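Local coordinates for VAO-type flavoprotein oxidase VAO615 (Myceliophthora thermophila, PDB 6F72), which probably acts as an oxidoreductase whose bicovalently bound FAD, once reduced, reacts rapidly with molecular oxygen, although no substrate has been identified, at residues L120-P124 against T164-A168; Y244-N250 against R295-D299; S339-G345 against S446-S452. All coordinates share one frame; numbering follows the deposited sequence.

Interaction 1 of 3, residues L120-P124 against T164-A168; sequences LGNYP and TGKGA. With NAG (2-acetamido-2-deoxy-beta-D-glucopyranose), chain C.
Gly-167 N and Tyr-123 O share one water, which accepts from Gly-167 N at 2.8 Å and turns a hydrogen toward Tyr-123 O; this second leg is modelled unusually short, so its length is doubtful. Beside this bridge, Lys-166 lays its aliphatic chain against the carbonyl of Gly-121: CB of Lys-166 is 3.3 Å from Gly-121 O, and the bend at chi3 (-92°) folds the chain back until Lys-166 CE is 3.6 Å from the same oxygen. Lys-166 NZ hydrogen-bonds to Thr-568 O. Each segment holds a tight turn, type II' from Leu-120 to Tyr-123 and type II from Gly-165 to Ala-168, with Gly-121 and Gly-167 at the positions of positive phi. The two loops lead into strands 126-129 and 169-172, parallel neighbours in the mixed sheet of the FAD-binding PCMH-type region. Thr-164 packs against the far end of the first turn: its CB lies 3.2 Å from Asn-122 O, while its CG2 approaches the Tyr-123 ring obliquely, 3.7 Å from CD1. Tyr-123 OH hydrogen-bonds to Asp-97 OD2. Pro-124 touches Ala-168, CB to CB at 4.2 Å. On the outer side Asn-122 ND2 gives hydrogen bonds to Phe-103 O and, at 2.9 Å and 149° at the hydrogen, to O7 of an N-acetylglucosamine of the glycan attached to Asn-105.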
loop_
_atom_site.group_PDB
_atom_site.type_symbol
_atom_site.label_atom_id
_atom_site.label_comp_id
_atom_site.label_asym_id
_atom_site.label_seq_id
_atom_site.Cartn_x
_atom_site.Cartn_y
_atom_site.Cartn_z
ATOM N N LEU A 120 22.232 2.215 -10.992
ATOM C CA LEU A 120 21.277 2.679 -10.011
ATOM C C LEU A 120 19.914 2.929 -10.669
ATOM O O LEU A 120 18.901 2.449 -10.174
ATOM C CB LEU A 120 21.816 3.909 -9.274
ATOM C CG LEU A 120 23.050 3.754 -8.368
ATOM C CD1 LEU A 120 23.346 5.051 -7.636
ATOM C CD2 LEU A 120 22.931 2.605 -7.377
ATOM N N GLY A 121 19.909 3.626 -11.807
ATOM C CA GLY A 121 18.678 3.924 -12.544
ATOM C C GLY A 121 17.748 4.777 -11.708
ATOM O O GLY A 121 18.117 5.879 -11.317
ATOM N N ASN A 122 16.559 4.244 -11.417
ATOM C CA ASN A 122 15.539 4.938 -10.607
ATOM C C ASN A 122 15.848 4.933 -9.095
ATOM O O ASN A 122 15.220 5.672 -8.316
ATOM C CB ASN A 122 14.152 4.324 -10.837
ATOM C CG ASN A 122 13.648 4.472 -12.278
ATOM O OD1 ASN A 122 13.849 5.494 -12.949
ATOM N ND2 ASN A 122 12.953 3.445 -12.739
ATOM N N TYR A 123 16.794 4.093 -8.678
ATOM C CA TYR A 123 17.206 4.000 -7.284
ATOM C C TYR A 123 17.869 5.306 -6.863
ATOM O O TYR A 123 18.513 5.949 -7.703
ATOM C CB TYR A 123 18.170 2.818 -7.106
ATOM C CG TYR A 123 17.486 1.474 -6.977
ATOM C CD1 TYR A 123 16.154 1.293 -7.376
ATOM C CD2 TYR A 123 18.182 0.375 -6.479
ATOM C CE1 TYR A 123 15.533 0.061 -7.263
ATOM C CE2 TYR A 123 17.569 -0.866 -6.362
ATOM C CZ TYR A 123 16.244 -1.009 -6.750
ATOM O OH TYR A 123 15.625 -2.225 -6.624
ATOM N N PRO A 124 17.696 5.717 -5.581
ATOM C CA PRO A 124 18.369 6.924 -5.069
ATOM C C PRO A 124 19.891 6.725 -5.035
ATOM O O PRO A 124 20.338 5.596 -4.879
ATOM C CB PRO A 124 17.846 7.027 -3.622
ATOM C CG PRO A 124 17.588 5.606 -3.230
ATOM C CD PRO A 124 17.061 4.950 -4.488
ATOM N N THR A 164 11.059 5.582 -4.769
ATOM C CA THR A 164 12.377 5.785 -5.420
ATOM C C THR A 164 12.444 7.123 -6.147
ATOM O O THR A 164 11.440 7.837 -6.263
ATOM C CB THR A 164 12.805 4.713 -6.464
ATOM O OG1 THR A 164 11.674 4.143 -7.153
ATOM C CG2 THR A 164 13.770 3.648 -5.877
ATOM N N GLY A 165 13.642 7.453 -6.621
ATOM C CA GLY A 165 13.887 8.615 -7.464
ATOM C C GLY A 165 15.348 8.667 -7.879
ATOM O O GLY A 165 16.242 8.615 -7.033
ATOM N N LYS A 166 15.579 8.733 -9.190
ATOM C CA LYS A 166 16.910 8.871 -9.771
ATOM C C LYS A 166 17.597 10.123 -9.214
ATOM O O LYS A 166 16.979 11.187 -9.124
ATOM C CB LYS A 166 16.792 8.933 -11.302
ATOM C CG LYS A 166 18.104 9.151 -12.038
ATOM C CD LYS A 166 17.900 9.334 -13.526
ATOM C CE LYS A 166 18.008 8.007 -14.262
ATOM N NZ LYS A 166 18.166 8.190 -15.736
ATOM N N GLY A 167 18.862 9.962 -8.809
ATOM C CA GLY A 167 19.697 11.052 -8.289
ATOM C C GLY A 167 19.293 11.609 -6.937
ATOM O O GLY A 167 19.696 12.719 -6.578
ATOM N N ALA A 168 18.518 10.835 -6.179
ATOM C CA ALA A 168 17.912 11.326 -4.949
ATOM C C ALA A 168 18.672 10.937 -3.687
ATOM O O ALA A 168 19.397 9.923 -3.659
ATOM C CB ALA A 168 16.473 10.856 -4.840
HETATM C C1 NAG C . 12.898 2.355 -18.009
HETATM C C2 NAG C . 11.821 3.381 -17.586
HETATM C C3 NAG C . 11.388 4.237 -18.773
HETATM C C4 NAG C . 12.573 4.878 -19.514
HETATM C C5 NAG C . 13.677 3.844 -19.769
HETATM C C6 NAG C . 14.969 4.495 -20.248
HETATM C C7 NAG C . 10.310 2.895 -15.684
HETATM C C8 NAG C . 9.058 2.181 -15.281
HETATM N N2 NAG C . 10.644 2.767 -16.977
HETATM O O3 NAG C . 10.493 5.255 -18.306
HETATM O O4 NAG C . 12.157 5.354 -20.801
HETATM O O5 NAG C . 13.985 3.066 -18.604
HETATM O O6 NAG C . 15.701 3.492 -20.960
HETATM O O7 NAG C . 10.945 3.544 -14.866
HETATM O O HOH W 1 20.334 7.561 -8.435
#

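Interaction 2 of 3, residues Y244-N250 against R295-D299; sequences YGVAADN and RLHRD
Asn-250 OD1 is gripped by two side chains at once: Arg-295 NE donates to it at 2.8 Å and 150°, and Arg-295 NH2 and His-297 NE2 add weak bonds. NE comes from above the carbonyl plane of the amide. The backbones join here too, Arg-295 N to Asn-250 O at 2.9 Å, just ahead of the point where strand 251-257 pairs antiparallel with strand 288-298 in the sheet of the FAD-binding PCMH-type region. Asn-250 ND2 donates to Tyr-244 O at 2.8 Å and to Val-246 O at 3.1 Å; with the bonds received by OD1, these probably fix the amide's rotation. Arg-295 NH1 hydrogen-bonds to Pro-459 O. Beyond the polar cluster, the rings of Tyr-244 and His-297 form an offset stack, centroids 3.8 Å apart and planes at 11°, each CB lying over the other's ring. Chi1 of Tyr-244 (-45°) sets CG beside its backbone N, directing the ring along His-297. With Tyr-244 cut back to an alanine, the imidazole is likely to lose the cover of one face and turn more freely. Tyr-244 OH also hydrogen-bonds to Arg-216 NH1, and a water 3.0 Å from Tyr-244 OH donates to Arg-298 O at 2.7 Å.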
loop_
_atom_site.group_PDB
_atom_site.type_symbol
_atom_site.label_atom_id
_atom_site.label_comp_id
_atom_site.label_asym_id
_atom_site.label_seq_id
_atom_site.Cartn_x
_atom_site.Cartn_y
_atom_site.Cartn_z
ATOM N N TYR A 244 -13.744 -1.679 12.426
ATOM C CA TYR A 244 -13.062 -0.489 12.973
ATOM C C TYR A 244 -12.701 0.657 12.022
ATOM O O TYR A 244 -11.949 1.567 12.403
ATOM C CB TYR A 244 -11.812 -0.898 13.742
ATOM C CG TYR A 244 -11.972 -2.074 14.680
ATOM C CD1 TYR A 244 -12.786 -2.003 15.826
ATOM C CD2 TYR A 244 -11.277 -3.254 14.436
ATOM C CE1 TYR A 244 -12.899 -3.097 16.684
ATOM C CE2 TYR A 244 -11.382 -4.344 15.284
ATOM C CZ TYR A 244 -12.180 -4.266 16.398
ATOM O OH TYR A 244 -12.238 -5.377 17.197
ATOM N N GLY A 245 -13.222 0.625 10.801
ATOM C CA GLY A 245 -12.916 1.666 9.823
ATOM C C GLY A 245 -11.591 1.423 9.130
ATOM O O GLY A 245 -10.920 0.409 9.373
ATOM N N VAL A 246 -11.204 2.359 8.262
ATOM C CA VAL A 246 -9.912 2.272 7.565
ATOM C C VAL A 246 -8.797 2.645 8.527
ATOM O O VAL A 246 -9.062 3.233 9.554
ATOM C CB VAL A 246 -9.851 3.139 6.270
ATOM C CG1 VAL A 246 -10.967 2.760 5.329
ATOM C CG2 VAL A 246 -9.884 4.625 6.589
ATOM N N ALA A 247 -7.560 2.292 8.184
ATOM C CA ALA A 247 -6.371 2.629 8.975
ATOM C C ALA A 247 -6.354 4.095 9.443
ATOM O O ALA A 247 -6.208 4.359 10.642
ATOM C CB ALA A 247 -5.114 2.289 8.178
ATOM N N ALA A 248 -6.561 5.028 8.506
ATOM C CA ALA A 248 -6.498 6.459 8.764
ATOM C C ALA A 248 -7.538 6.980 9.803
ATOM O O ALA A 248 -7.284 7.991 10.475
ATOM C CB ALA A 248 -6.588 7.220 7.464
ATOM N N ASP A 249 -8.670 6.267 9.920
ATOM C CA ASP A 249 -9.727 6.513 10.907
ATOM C C ASP A 249 -9.236 6.283 12.324
ATOM O O ASP A 249 -9.743 6.900 13.277
ATOM C CB ASP A 249 -10.904 5.565 10.684
ATOM C CG ASP A 249 -11.720 5.916 9.476
ATOM O OD1 ASP A 249 -11.618 7.053 8.958
ATOM O OD2 ASP A 249 -12.491 5.034 9.052
ATOM N N ASN A 250 -8.264 5.376 12.444
ATOM C CA ASN A 250 -7.742 4.949 13.729
ATOM C C ASN A 250 -6.520 5.730 14.183
ATOM O O ASN A 250 -5.972 5.429 15.238
ATOM C CB ASN A 250 -7.454 3.454 13.710
ATOM C CG ASN A 250 -8.718 2.637 13.730
ATOM O OD1 ASN A 250 -9.206 2.290 14.790
ATOM N ND2 ASN A 250 -9.283 2.357 12.543
ATOM N N ARG A 295 -5.318 3.920 17.634
ATOM C CA ARG A 295 -6.236 3.086 18.399
ATOM C C ARG A 295 -5.892 1.596 18.350
ATOM O O ARG A 295 -5.561 1.054 17.302
ATOM C CB ARG A 295 -7.679 3.301 17.909
ATOM C CG ARG A 295 -8.101 4.764 17.826
ATOM C CD ARG A 295 -9.607 4.957 17.613
ATOM N NE ARG A 295 -10.104 4.408 16.353
ATOM C CZ ARG A 295 -11.313 4.644 15.831
ATOM N NH1 ARG A 295 -12.185 5.450 16.457
ATOM N NH2 ARG A 295 -11.654 4.074 14.676
ATOM N N LEU A 296 -5.941 0.967 19.516
ATOM C CA LEU A 296 -5.961 -0.482 19.635
ATOM C C LEU A 296 -7.355 -0.903 20.028
ATOM O O LEU A 296 -8.076 -0.129 20.635
ATOM C CB LEU A 296 -4.956 -0.964 20.687
ATOM C CG LEU A 296 -3.482 -0.949 20.281
ATOM C CD1 LEU A 296 -2.639 -1.505 21.415
ATOM C CD2 LEU A 296 -3.247 -1.740 19.002
ATOM N N HIS A 297 -7.731 -2.130 19.698
ATOM C CA HIS A 297 -9.088 -2.604 19.960
ATOM C C HIS A 297 -9.024 -3.921 20.706
ATOM O O HIS A 297 -8.153 -4.736 20.422
ATOM C CB HIS A 297 -9.827 -2.766 18.637
ATOM C CG HIS A 297 -9.666 -1.597 17.712
ATOM N ND1 HIS A 297 -10.466 -0.477 17.785
ATOM C CD2 HIS A 297 -8.788 -1.366 16.706
ATOM C CE1 HIS A 297 -10.090 0.392 16.865
ATOM N NE2 HIS A 297 -9.078 -0.124 16.192
ATOM N N ARG A 298 -9.925 -4.124 21.665
ATOM C CA ARG A 298 -9.941 -5.353 22.456
ATOM C C ARG A 298 -10.039 -6.592 21.559
ATOM O O ARG A 298 -10.895 -6.663 20.673
ATOM C CB ARG A 298 -11.067 -5.338 23.502
ATOM C CG ARG A 298 -10.981 -6.440 24.560
ATOM C CD ARG A 298 -9.718 -6.310 25.413
ATOM N NE ARG A 298 -9.608 -7.332 26.464
ATOM C CZ ARG A 298 -9.054 -8.539 26.305
ATOM N NH1 ARG A 298 -8.551 -8.914 25.132
ATOM N NH2 ARG A 298 -8.998 -9.382 27.334
ATOM N N ASP A 299 -9.132 -7.544 21.777
ATOM C CA ASP A 299 -9.107 -8.786 21.008
ATOM C C ASP A 299 -10.082 -9.797 21.610
ATOM O O ASP A 299 -10.599 -9.598 22.707
ATOM C CB ASP A 299 -7.678 -9.341 20.971
ATOM C CG ASP A 299 -7.441 -10.330 19.834
ATOM O OD1 ASP A 299 -8.236 -10.412 18.866
ATOM O OD2 ASP A 299 -6.423 -11.035 19.920
HETATM O O HOH W 2 -12.747 -4.837 20.057
#

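Interaction 3 of 3, residues S339-G345 against S446-S452; sequences SFTYSVG and SPFYCDS
Tyr-342 lies across Cys-450, its antiparallel partner at the middle of a seven-stranded antiparallel sheet, the kind that forms the substrate domain of VAO-type flavoproteins. From CB the chain turns with CG between the backbone N and the carbonyl carbon (chi1 59°), which folds the ring over the neighbouring strand. Tyr-342 CD1 then meets Cys-450 O at 3.6 Å, and further out CE1 and CE2 straddle Cys-450 CB. Contact is tightest at CZ, 3.3 Å from Cys-450 CB, a CH-pi approach over the ring face and toward its rim. At the tip, Tyr-342 OH lies 3.5 Å from Cys-450 CB and 3.9 Å from Cys-450 SG, the sulfur sitting obliquely to the ring; its disulfide to Cys-476 ties strand 448-452 to strand 472-480. Val-344 and Phe-448 share this face, CB of Val-344 lying over the phenyl, and helix 316-335 covers it with Phe-326 and Trp-320. Paired backbone bonds fix the register: Tyr-342 N to Cys-450 O at 2.9 Å and Cys-450 N to Tyr-342 O at 2.8 Å, both 167° at the hydrogen. The other face carries Thr-341, Ser-343, Tyr-449 and Asp-451, the side chain of Asp-451 being about 6 Å from the bound FAD. There Thr-341 OG1 donates to Asp-451 OD1 at 2.7 Å from above the carboxylate plane, while the buried Asp-451 OD2 has no partner in the model.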
loop_
_atom_site.group_PDB
_atom_site.type_symbol
_atom_site.label_atom_id
_atom_site.label_comp_id
_atom_site.label_asym_id
_atom_site.label_seq_id
_atom_site.Cartn_x
_atom_site.Cartn_y
_atom_site.Cartn_z
ATOM N N SER A 339 -15.998 -9.208 7.132
ATOM C CA SER A 339 -15.457 -8.966 5.796
ATOM C C SER A 339 -15.168 -10.246 5.031
ATOM O O SER A 339 -14.915 -11.302 5.635
ATOM C CB SER A 339 -14.171 -8.152 5.876
ATOM O OG SER A 339 -13.148 -8.907 6.503
ATOM N N PHE A 340 -15.202 -10.136 3.701
ATOM C CA PHE A 340 -14.639 -11.151 2.813
ATOM C C PHE A 340 -13.492 -10.570 2.025
ATOM O O PHE A 340 -13.622 -9.505 1.410
ATOM C CB PHE A 340 -15.688 -11.705 1.845
ATOM C CG PHE A 340 -16.455 -12.873 2.385
ATOM C CD1 PHE A 340 -15.800 -14.069 2.719
ATOM C CD2 PHE A 340 -17.842 -12.796 2.545
ATOM C CE1 PHE A 340 -16.518 -15.156 3.216
ATOM C CE2 PHE A 340 -18.568 -13.878 3.038
ATOM C CZ PHE A 340 -17.904 -15.057 3.379
ATOM N N THR A 341 -12.358 -11.264 2.084
ATOM C CA THR A 341 -11.270 -11.056 1.144
ATOM C C THR A 341 -11.278 -12.264 0.193
ATOM O O THR A 341 -11.363 -13.419 0.633
ATOM C CB THR A 341 -9.925 -10.763 1.869
ATOM O OG1 THR A 341 -8.951 -10.314 0.920
ATOM C CG2 THR A 341 -9.362 -11.979 2.644
ATOM N N TYR A 342 -11.270 -11.995 -1.111
ATOM C CA TYR A 342 -11.481 -13.048 -2.079
ATOM C C TYR A 342 -10.736 -12.878 -3.404
ATOM O O TYR A 342 -10.349 -11.769 -3.779
ATOM C CB TYR A 342 -12.975 -13.293 -2.322
ATOM C CG TYR A 342 -13.754 -12.114 -2.824
ATOM C CD1 TYR A 342 -14.219 -11.144 -1.942
ATOM C CD2 TYR A 342 -14.056 -11.977 -4.184
ATOM C CE1 TYR A 342 -14.940 -10.053 -2.389
ATOM C CE2 TYR A 342 -14.795 -10.891 -4.643
ATOM C CZ TYR A 342 -15.232 -9.936 -3.733
ATOM O OH TYR A 342 -15.935 -8.846 -4.150
ATOM N N SER A 343 -10.538 -14.007 -4.083
ATOM C CA SER A 343 -9.921 -14.079 -5.400
ATOM C C SER A 343 -11.013 -14.334 -6.432
ATOM O O SER A 343 -11.819 -15.259 -6.284
ATOM C CB SER A 343 -8.904 -15.213 -5.428
ATOM O OG SER A 343 -8.214 -15.236 -6.662
ATOM N N VAL A 344 -11.060 -13.481 -7.450
ATOM C CA VAL A 344 -12.028 -13.629 -8.536
ATOM C C VAL A 344 -11.272 -14.185 -9.752
ATOM O O VAL A 344 -10.481 -13.473 -10.369
ATOM C CB VAL A 344 -12.726 -12.289 -8.905
ATOM C CG1 VAL A 344 -13.769 -12.492 -10.004
ATOM C CG2 VAL A 344 -13.377 -11.633 -7.692
ATOM N N GLY A 345 -11.516 -15.450 -10.079
ATOM C CA GLY A 345 -10.983 -16.042 -11.307
ATOM C C GLY A 345 -12.043 -16.220 -12.378
ATOM O O GLY A 345 -13.236 -16.062 -12.110
ATOM N N SER A 446 -5.566 -11.835 -14.256
ATOM C CA SER A 446 -6.540 -12.781 -13.703
ATOM C C SER A 446 -5.804 -13.964 -13.044
ATOM O O SER A 446 -4.789 -14.382 -13.576
ATOM C CB SER A 446 -7.479 -13.263 -14.811
ATOM O OG SER A 446 -8.353 -14.295 -14.373
ATOM N N PRO A 447 -6.244 -14.476 -11.882
ATOM C CA PRO A 447 -7.314 -13.887 -11.049
ATOM C C PRO A 447 -6.879 -12.576 -10.404
ATOM O O PRO A 447 -5.733 -12.142 -10.584
ATOM C CB PRO A 447 -7.552 -14.952 -9.967
ATOM C CG PRO A 447 -6.296 -15.767 -9.931
ATOM C CD PRO A 447 -5.746 -15.749 -11.324
ATOM N N PHE A 448 -7.804 -11.933 -9.693
ATOM C CA PHE A 448 -7.484 -10.735 -8.923
ATOM C C PHE A 448 -8.232 -10.726 -7.601
ATOM O O PHE A 448 -9.277 -11.377 -7.457
ATOM C CB PHE A 448 -7.752 -9.454 -9.728
ATOM C CG PHE A 448 -9.196 -9.266 -10.124
ATOM C CD1 PHE A 448 -9.684 -9.804 -11.324
ATOM C CD2 PHE A 448 -10.068 -8.541 -9.316
ATOM C CE1 PHE A 448 -11.016 -9.634 -11.694
ATOM C CE2 PHE A 448 -11.402 -8.365 -9.678
ATOM C CZ PHE A 448 -11.876 -8.914 -10.876
ATOM N N TYR A 449 -7.674 -9.992 -6.641
ATOM C CA TYR A 449 -8.229 -9.938 -5.305
ATOM C C TYR A 449 -9.207 -8.794 -5.130
ATOM O O TYR A 449 -9.032 -7.706 -5.697
ATOM C CB TYR A 449 -7.126 -9.841 -4.261
ATOM C CG TYR A 449 -6.279 -11.087 -4.177
ATOM C CD1 TYR A 449 -6.754 -12.241 -3.520
ATOM C CD2 TYR A 449 -4.988 -11.116 -4.740
ATOM C CE1 TYR A 449 -5.970 -13.391 -3.433
ATOM C CE2 TYR A 449 -4.195 -12.258 -4.654
ATOM C CZ TYR A 449 -4.692 -13.391 -4.003
ATOM O OH TYR A 449 -3.916 -14.530 -3.927
ATOM N N CYS A 450 -10.243 -9.073 -4.345
ATOM C CA CYS A 450 -11.123 -8.045 -3.835
ATOM C C CYS A 450 -11.212 -8.116 -2.330
ATOM O O CYS A 450 -11.151 -9.198 -1.731
ATOM C CB CYS A 450 -12.522 -8.197 -4.388
ATOM S SG CYS A 450 -12.646 -7.981 -6.146
ATOM N N ASP A 451 -11.369 -6.946 -1.728
ATOM C CA ASP A 451 -11.777 -6.886 -0.350
ATOM C C ASP A 451 -13.142 -6.239 -0.244
ATOM O O ASP A 451 -13.514 -5.426 -1.090
ATOM C CB ASP A 451 -10.770 -6.128 0.482
ATOM C CG ASP A 451 -10.215 -6.975 1.586
ATOM O OD1 ASP A 451 -9.216 -7.685 1.296
ATOM O OD2 ASP A 451 -10.793 -6.939 2.716
ATOM N N SER A 452 -13.865 -6.613 0.807
ATOM C CA SER A 452 -15.193 -6.084 1.077
ATOM C C SER A 452 -15.256 -5.516 2.486
ATOM O O SER A 452 -14.638 -6.054 3.418
ATOM C CB SER A 452 -16.252 -7.160 0.860
ATOM O OG SER A 452 -15.984 -8.307 1.643
HETATM O O HOH W 3 -10.253 -12.855 -12.956
#

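Interactions 1 and 2 both fall in the FAD-binding PCMH-type region but on opposite sides of the chain's centre, their centres about 35 Å apart, and serve different sheets: the first joins loops entering a small mixed sheet, the second a turn and a strand of an antiparallel one. Interaction 3 belongs to a separate seven-stranded sheet, its nearest atoms about 9 Å from interaction 2. Interaction 1 is the more buried; 2 and 3 are partly buried. The loops of 1 meet through water, C-H...O and other contacts of carbonyl oxygens with carbon; 2 relies on a side-chain amide and stacked rings; 3 has regular strand pairing, an apolar face under a helix and a more polar opposite face, on which Asp-451 comes near the FAD.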